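Local structure of galactokinase (Bifidobacterium longum subsp. infantis ATCC 15697 = JCM 1222 = DSM 20088, 6TEQ) at residues V351-A354 against R355-A359. The protein is a GHMP-family kinase that probably phosphorylates galactose using ATP, and binds 2-deoxy-2-fluoro-galactose. Numbering follows the deposited sequence.
Sequences VDVA and RKNGA
R355 runs alongside V351 one turn further along the helix, and CG1 of V351 lies over one guanidinium face, 3.2 Å above its plane and shifted toward the rim. The extended chain from CG to NE brings the guanidinium beneath the valine methyl; the cationic end itself is held by D334 in a salt bridge and by the carbonyl of A362.

At the helix end, A354 O accepts from two backbone donors on opposite faces of its carbonyl plane: A359 N at 3.0 Å and, from well above the plane, N357 N at 3.2 Å. The 6-to-1 bond from A359 and the positive phi of G358 (101°) mark a Schellman-like turn; beside it, A359 CB sits 4.1 Å from A354 CB. N357 ND2 adds a side-chain-to-backbone hydrogen bond to V353 O, one turn back, at 2.8 Å.

D352 holds CG anti to its backbone N (chi1 -162°), and in the K356 conformer described a bend at chi4 brings NZ 3.1 Å from D352 OD1, 22° out of the carboxylate plane: a tentative salt bridge.

V353 and A354 touch helix 382-396, V351 and R355 reach H333 of helix 322-338, and V351 and A359 rest on strand 372-378, while K356 and G358 are exposed.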
loop_
_atom_site.group_PDB
_atom_site.type_symbol
_atom_site.label_atom_id
_atom_site.label_comp_id
_atom_site.label_asym_id
_atom_site.label_seq_id
_atom_site.Cartn_x
_atom_site.Cartn_y
_atom_site.Cartn_z
ATOM N N VAL A 351 13.222 5.627 12.929
ATOM C CA VAL A 351 12.175 5.812 13.942
ATOM C C VAL A 351 12.754 6.394 15.235
ATOM O O VAL A 351 12.144 7.310 15.816
ATOM C CB VAL A 351 11.458 4.465 14.204
ATOM C CG1 VAL A 351 10.729 4.503 15.522
ATOM C CG2 VAL A 351 10.521 4.193 13.071
ATOM N N ASP A 352 13.889 5.856 15.712
ATOM C CA ASP A 352 14.482 6.350 16.969
ATOM C C ASP A 352 14.835 7.847 16.795
ATOM O O ASP A 352 14.621 8.640 17.736
ATOM C CB ASP A 352 15.717 5.549 17.318
ATOM C CG ASP A 352 16.089 5.733 18.766
ATOM O OD1 ASP A 352 15.182 5.578 19.618
ATOM O OD2 ASP A 352 17.251 6.142 18.985
ATOM N N VAL A 353 15.429 8.208 15.680
ATOM C CA VAL A 353 15.790 9.622 15.415
ATOM C C VAL A 353 14.530 10.501 15.458
ATOM O O VAL A 353 14.531 11.547 16.116
ATOM C CB VAL A 353 16.558 9.791 14.108
ATOM C CG1 VAL A 353 16.771 11.237 13.776
ATOM C CG2 VAL A 353 17.878 9.091 14.151
ATOM N N ALA A 354 13.444 10.042 14.859
ATOM C CA ALA A 354 12.207 10.826 14.838
ATOM C C ALA A 354 11.724 10.989 16.285
ATOM O O ALA A 354 11.295 12.083 16.689
ATOM C CB ALA A 354 11.229 10.154 13.954
ATOM N N ARG A 355 11.719 9.883 17.019
ATOM C CA ARG A 355 11.188 9.903 18.421
ATOM C C ARG A 355 12.015 10.862 19.289
ATOM O O ARG A 355 11.443 11.570 20.096
ATOM C CB ARG A 355 11.180 8.525 19.061
ATOM C CG ARG A 355 10.094 7.610 18.459
ATOM C CD ARG A 355 10.205 6.260 19.063
ATOM N NE ARG A 355 9.228 5.365 18.411
ATOM C CZ ARG A 355 9.129 4.090 18.609
ATOM N NH1 ARG A 355 9.843 3.475 19.520
ATOM N NH2 ARG A 355 8.285 3.421 17.879
ATOM N N LYS A 356 13.343 10.849 19.100
ATOM C CA LYS A 356 14.297 11.617 19.921
ATOM C C LYS A 356 14.183 13.108 19.590
ATOM O O LYS A 356 14.552 13.927 20.470
ATOM C CB LYS A 356 15.700 11.053 19.744
ATOM C CG LYS A 356 15.950 9.812 20.587
ATOM C CD LYS A 356 17.280 9.170 20.338
ATOM C CE LYS A 356 17.514 7.977 21.241
ATOM N NZ LYS A 356 16.227 7.487 21.800
ATOM N N ASN A 357 13.606 13.443 18.435
ATOM C CA ASN A 357 13.616 14.804 17.873
ATOM C C ASN A 357 12.194 15.346 17.789
ATOM O O ASN A 357 11.940 16.171 16.941
ATOM C CB ASN A 357 14.404 14.826 16.582
ATOM C CG ASN A 357 15.894 14.678 16.897
ATOM O OD1 ASN A 357 16.514 15.608 17.426
ATOM N ND2 ASN A 357 16.458 13.502 16.670
ATOM N N GLY A 358 11.296 14.842 18.651
ATOM C CA GLY A 358 10.024 15.534 18.902
ATOM C C GLY A 358 8.842 14.939 18.175
ATOM O O GLY A 358 7.768 15.527 18.296
ATOM N N ALA A 359 9.006 13.876 17.390
ATOM C CA ALA A 359 7.805 13.230 16.808
ATOM C C ALA A 359 6.816 12.830 17.911
ATOM O O ALA A 359 7.228 12.279 18.881
ATOM C CB ALA A 359 8.145 12.061 15.950
#